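Local coordinates for putative exported protein (Bordetella pertussis Tohama I, PDB 2PFZ) that binds pyroglutamic acid as an extracytoplasmic solute receptor, probably delivering it to a tripartite ATP-independent periplasmic transporter, at residues 84-98 with 289-301. Residues are numbered along the deposited sequence; the frame is centred on the assembly and turned at random.
Sequences LATGYDASFKLYQAQ and ADGQAMIDAYRKQ
Tyr298 fits as a knob into the hole formed by Ala90, Lys93, Leu94 and Ala97, a compact example of how one aromatic side chain can join a helix and the loop leading into it. With CG anti to the backbone N (chi1 169°), its ring reaches past the helix to that loop. Leu94 CD1 lies over one face in a CH-pi contact, 3.9 Å from the ring centroid, while Ala90 O meets the edge, 3.4 Å from Tyr298 CE1. The hydroxyl donates to Leu84 O (OH to O 2.7 Å), approaching 27° out of the carbonyl plane, and Ala85 CB packs against Tyr298 OH. Segments 88-98 and 289-299 run roughly antiparallel (138°), their axes 8.2 Å apart, consistent with facing alanines: Ala97 CB lies 3.9 Å from Ala297 CB and also touches Tyr298 CB.

Toward the chain's C-terminus the contact is looser and more exposed. Gln301 lies alongside the aliphatic part of Lys93, whose NZ forms a salt bridge with Asp89 and stays 4.4 Å from Gln301 OXT, beyond salt-bridge range.

Helix 289-299, the last of this periplasmic-binding-protein-like fold, thus rests on helix 88-107, with Met294 touching Phe101; Ile295 meets Leu280 of helix 266-287, and Tyr95 and Phe92 face helix 222-256.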
loop_
_atom_site.group_PDB
_atom_site.type_symbol
_atom_site.label_atom_id
_atom_site.label_comp_id
_atom_site.label_asym_id
_atom_site.label_seq_id
_atom_site.Cartn_x
_atom_site.Cartn_y
_atom_site.Cartn_z
ATOM N N LEU A 84 10.213 2.237 -10.860
ATOM C CA LEU A 84 11.311 2.748 -10.066
ATOM C C LEU A 84 11.850 1.616 -9.186
ATOM O O LEU A 84 13.067 1.453 -9.091
ATOM C CB LEU A 84 10.835 3.922 -9.200
ATOM C CG LEU A 84 11.874 4.521 -8.260
ATOM C CD1 LEU A 84 13.063 5.083 -9.016
ATOM C CD2 LEU A 84 11.172 5.573 -7.433
ATOM N N ALA A 85 10.950 0.836 -8.557
ATOM C CA ALA A 85 11.345 -0.282 -7.721
ATOM C C ALA A 85 10.320 -1.368 -7.975
ATOM O O ALA A 85 9.170 -1.283 -7.525
ATOM C CB ALA A 85 11.403 0.110 -6.205
ATOM N N THR A 86 10.732 -2.380 -8.733
ATOM C CA THR A 86 9.778 -3.308 -9.332
ATOM C C THR A 86 9.980 -4.734 -8.800
ATOM O O THR A 86 9.756 -5.711 -9.502
ATOM C CB THR A 86 9.950 -3.300 -10.873
ATOM O OG1 THR A 86 11.325 -3.577 -11.183
ATOM C CG2 THR A 86 9.558 -1.932 -11.463
ATOM N N GLY A 87 10.394 -4.850 -7.547
ATOM C CA GLY A 87 10.539 -6.156 -6.901
ATOM C C GLY A 87 10.667 -5.938 -5.409
ATOM O O GLY A 87 10.832 -4.801 -4.972
ATOM N N TYR A 88 10.603 -7.025 -4.635
ATOM C CA TYR A 88 10.670 -6.927 -3.164
ATOM C C TYR A 88 11.991 -6.331 -2.646
ATOM O O TYR A 88 11.986 -5.515 -1.728
ATOM C CB TYR A 88 10.360 -8.272 -2.520
ATOM C CG TYR A 88 8.874 -8.561 -2.441
ATOM C CD1 TYR A 88 8.093 -7.999 -1.427
ATOM C CD2 TYR A 88 8.228 -9.355 -3.408
ATOM C CE1 TYR A 88 6.713 -8.244 -1.336
ATOM C CE2 TYR A 88 6.839 -9.611 -3.316
ATOM C CZ TYR A 88 6.100 -9.040 -2.281
ATOM O OH TYR A 88 4.746 -9.295 -2.170
ATOM N N ASP A 89 13.121 -6.736 -3.209
ATOM C CA ASP A 89 14.401 -6.195 -2.754
ATOM C C ASP A 89 14.538 -4.709 -3.070
ATOM O O ASP A 89 14.944 -3.899 -2.213
ATOM C CB ASP A 89 15.568 -6.984 -3.369
ATOM C CG ASP A 89 16.917 -6.410 -2.988
ATOM O OD1 ASP A 89 17.242 -6.417 -1.790
ATOM O OD2 ASP A 89 17.639 -5.958 -3.898
ATOM N N ALA A 90 14.213 -4.336 -4.303
ATOM C CA ALA A 90 14.275 -2.911 -4.662
ATOM C C ALA A 90 13.291 -2.122 -3.818
ATOM O O ALA A 90 13.584 -1.004 -3.375
ATOM C CB ALA A 90 13.990 -2.723 -6.151
ATOM N N SER A 91 12.120 -2.702 -3.568
ATOM C CA SER A 91 11.107 -2.037 -2.745
ATOM C C SER A 91 11.611 -1.826 -1.307
ATOM O O SER A 91 11.428 -0.743 -0.740
ATOM C CB SER A 91 9.822 -2.868 -2.685
ATOM O OG SER A 91 8.862 -2.247 -1.817
ATOM N N PHE A 92 12.209 -2.858 -0.714
ATOM C CA PHE A 92 12.782 -2.681 0.634
ATOM C C PHE A 92 13.893 -1.609 0.658
ATOM O O PHE A 92 14.012 -0.786 1.576
ATOM C CB PHE A 92 13.301 -4.000 1.203
ATOM C CG PHE A 92 13.551 -3.929 2.683
ATOM C CD1 PHE A 92 12.490 -4.031 3.569
ATOM C CD2 PHE A 92 14.824 -3.705 3.174
ATOM C CE1 PHE A 92 12.689 -3.922 4.933
ATOM C CE2 PHE A 92 15.043 -3.605 4.537
ATOM C CZ PHE A 92 13.975 -3.719 5.416
ATOM N N LYS A 93 14.742 -1.612 -0.342
ATOM C CA LYS A 93 15.765 -0.565 -0.431
ATOM C C LYS A 93 15.186 0.830 -0.643
ATOM O O LYS A 93 15.675 1.808 -0.062
ATOM C CB LYS A 93 16.763 -0.926 -1.521
ATOM C CG LYS A 93 17.550 -2.160 -1.118
ATOM C CD LYS A 93 18.458 -2.705 -2.172
ATOM C CE LYS A 93 19.438 -3.670 -1.471
ATOM N NZ LYS A 93 19.749 -4.911 -2.221
ATOM N N LEU A 94 14.121 0.930 -1.438
ATOM C CA LEU A 94 13.450 2.222 -1.616
ATOM C C LEU A 94 12.900 2.681 -0.287
ATOM O O LEU A 94 13.023 3.835 0.078
ATOM C CB LEU A 94 12.311 2.133 -2.646
ATOM C CG LEU A 94 11.615 3.469 -2.979
ATOM C CD1 LEU A 94 12.612 4.512 -3.545
ATOM C CD2 LEU A 94 10.471 3.201 -3.983
ATOM N N TYR A 95 12.270 1.757 0.425
ATOM C CA TYR A 95 11.765 2.023 1.769
ATOM C C TYR A 95 12.853 2.565 2.696
ATOM O O TYR A 95 12.644 3.581 3.371
ATOM C CB TYR A 95 11.170 0.722 2.339
ATOM C CG TYR A 95 10.805 0.737 3.833
ATOM C CD1 TYR A 95 10.379 1.908 4.484
ATOM C CD2 TYR A 95 10.847 -0.449 4.571
ATOM C CE1 TYR A 95 10.023 1.894 5.857
ATOM C CE2 TYR A 95 10.507 -0.468 5.948
ATOM C CZ TYR A 95 10.107 0.699 6.569
ATOM O OH TYR A 95 9.735 0.636 7.902
ATOM N N GLN A 96 13.987 1.875 2.773
ATOM C CA GLN A 96 15.085 2.308 3.652
ATOM C C GLN A 96 15.581 3.715 3.334
ATOM O O GLN A 96 15.857 4.496 4.242
ATOM C CB GLN A 96 16.229 1.291 3.608
ATOM C CG GLN A 96 15.864 -0.078 4.215
ATOM C CD GLN A 96 15.226 0.012 5.604
ATOM O OE1 GLN A 96 14.035 -0.246 5.776
ATOM N NE2 GLN A 96 16.017 0.350 6.595
ATOM N N ALA A 97 15.641 4.045 2.040
ATOM C CA ALA A 97 15.960 5.393 1.557
ATOM C C ALA A 97 14.897 6.441 1.991
ATOM O O ALA A 97 15.223 7.585 2.394
ATOM C CB ALA A 97 16.075 5.358 0.045
ATOM N N GLN A 98 13.634 6.033 1.933
ATOM C CA GLN A 98 12.496 6.920 2.246
ATOM C C GLN A 98 12.292 7.136 3.738
ATOM O O GLN A 98 11.804 8.185 4.176
ATOM C CB GLN A 98 11.219 6.266 1.705
ATOM C CG GLN A 98 9.911 7.010 1.908
ATOM C CD GLN A 98 8.702 6.153 1.484
ATOM O OE1 GLN A 98 8.738 4.928 1.596
ATOM N NE2 GLN A 98 7.630 6.806 1.013
ATOM N N ALA A 289 14.897 19.410 -2.869
ATOM C CA ALA A 289 16.100 18.763 -2.366
ATOM C C ALA A 289 15.868 17.430 -1.639
ATOM O O ALA A 289 16.669 16.508 -1.775
ATOM C CB ALA A 289 16.949 19.743 -1.544
ATOM N N ASP A 290 14.776 17.323 -0.878
ATOM C CA ASP A 290 14.474 16.069 -0.149
ATOM C C ASP A 290 14.230 14.920 -1.117
ATOM O O ASP A 290 14.634 13.780 -0.857
ATOM C CB ASP A 290 13.235 16.208 0.729
ATOM C CG ASP A 290 13.449 17.109 1.924
ATOM O OD1 ASP A 290 14.588 17.638 2.140
ATOM O OD2 ASP A 290 12.443 17.312 2.632
ATOM N N GLY A 291 13.575 15.223 -2.231
ATOM C CA GLY A 291 13.330 14.218 -3.261
ATOM C C GLY A 291 14.627 13.684 -3.847
ATOM O O GLY A 291 14.820 12.478 -3.935
ATOM N N GLN A 292 15.526 14.588 -4.222
ATOM C CA GLN A 292 16.856 14.211 -4.683
ATOM C C GLN A 292 17.630 13.379 -3.668
ATOM O O GLN A 292 18.247 12.397 -4.030
ATOM C CB GLN A 292 17.686 15.443 -5.070
ATOM C CG GLN A 292 18.845 15.146 -6.070
ATOM C CD GLN A 292 18.388 14.351 -7.296
ATOM O OE1 GLN A 292 17.590 14.834 -8.098
ATOM N NE2 GLN A 292 18.907 13.131 -7.449
ATOM N N ALA A 293 17.588 13.753 -2.395
ATOM C CA ALA A 293 18.296 13.001 -1.372
ATOM C C ALA A 293 17.760 11.582 -1.288
ATOM O O ALA A 293 18.545 10.645 -1.185
ATOM C CB ALA A 293 18.203 13.688 -0.014
ATOM N N MET A 294 16.439 11.429 -1.331
ATOM C CA MET A 294 15.826 10.099 -1.248
ATOM C C MET A 294 16.254 9.271 -2.441
ATOM O O MET A 294 16.662 8.132 -2.301
ATOM C CB MET A 294 14.304 10.201 -1.194
ATOM C CG MET A 294 13.790 10.567 0.209
ATOM S SD MET A 294 12.005 10.651 0.358
ATOM C CE MET A 294 11.763 12.428 0.255
ATOM N N ILE A 295 16.174 9.862 -3.624
ATOM C CA ILE A 295 16.488 9.108 -4.825
ATOM C C ILE A 295 17.980 8.731 -4.860
ATOM O O ILE A 295 18.327 7.614 -5.251
ATOM C CB ILE A 295 15.940 9.827 -6.098
ATOM C CG1 ILE A 295 15.227 8.833 -7.033
ATOM C CG2 ILE A 295 16.999 10.683 -6.752
ATOM C CD1 ILE A 295 13.869 8.324 -6.455
ATOM N N ASP A 296 18.852 9.637 -4.409
ATOM C CA ASP A 296 20.276 9.328 -4.306
ATOM C C ASP A 296 20.535 8.188 -3.343
ATOM O O ASP A 296 21.266 7.252 -3.691
ATOM C CB ASP A 296 21.120 10.561 -3.942
ATOM C CG ASP A 296 21.178 11.603 -5.068
ATOM O OD1 ASP A 296 20.750 11.336 -6.217
ATOM O OD2 ASP A 296 21.681 12.705 -4.812
ATOM N N ALA A 297 19.914 8.233 -2.154
ATOM C CA ALA A 297 20.081 7.145 -1.175
ATOM C C ALA A 297 19.576 5.818 -1.707
ATOM O O ALA A 297 20.168 4.780 -1.444
ATOM C CB ALA A 297 19.399 7.475 0.166
ATOM N N TYR A 298 18.475 5.848 -2.460
ATOM C CA TYR A 298 17.939 4.621 -3.048
ATOM C C TYR A 298 18.908 4.041 -4.087
ATOM O O TYR A 298 19.097 2.816 -4.181
ATOM C CB TYR A 298 16.590 4.913 -3.697
ATOM C CG TYR A 298 16.051 3.806 -4.566
ATOM C CD1 TYR A 298 15.813 2.532 -4.036
ATOM C CD2 TYR A 298 15.783 4.019 -5.917
ATOM C CE1 TYR A 298 15.324 1.501 -4.833
ATOM C CE2 TYR A 298 15.288 2.987 -6.724
ATOM C CZ TYR A 298 15.059 1.740 -6.166
ATOM O OH TYR A 298 14.562 0.696 -6.925
ATOM N N ARG A 299 19.487 4.935 -4.876
ATOM C CA ARG A 299 20.368 4.530 -5.959
ATOM C C ARG A 299 21.725 4.067 -5.447
ATOM O O ARG A 299 22.450 3.406 -6.185
ATOM C CB ARG A 299 20.517 5.647 -7.003
ATOM C CG ARG A 299 19.250 5.868 -7.790
ATOM C CD ARG A 299 19.387 6.966 -8.825
ATOM N NE ARG A 299 18.135 7.070 -9.562
ATOM C CZ ARG A 299 17.698 8.151 -10.198
ATOM N NH1 ARG A 299 18.419 9.276 -10.219
ATOM N NH2 ARG A 299 16.528 8.099 -10.820
ATOM N N LYS A 300 22.036 4.389 -4.189
ATOM C CA LYS A 300 23.277 3.962 -3.526
ATOM C C LYS A 300 23.168 2.574 -2.915
ATOM O O LYS A 300 24.163 1.980 -2.529
ATOM C CB LYS A 300 23.636 4.899 -2.382
ATOM C CG LYS A 300 24.282 6.228 -2.738
ATOM C CD LYS A 300 24.278 7.052 -1.444
ATOM C CE LYS A 300 25.143 8.304 -1.484
ATOM N NZ LYS A 300 25.247 8.805 -0.089
ATOM N N GLN A 301 21.964 2.054 -2.779
ATOM C CA GLN A 301 21.832 0.753 -2.133
ATOM C C GLN A 301 22.059 -0.418 -3.075
ATOM O O GLN A 301 21.861 -0.312 -4.293
ATOM C CB GLN A 301 20.499 0.650 -1.424
ATOM C CG GLN A 301 20.455 1.621 -0.287
ATOM C CD GLN A 301 19.184 1.569 0.436
ATOM O OE1 GLN A 301 18.260 2.312 0.115
ATOM N NE2 GLN A 301 19.096 0.676 1.423
ATOM O OXT GLN A 301 22.461 -1.486 -2.624
#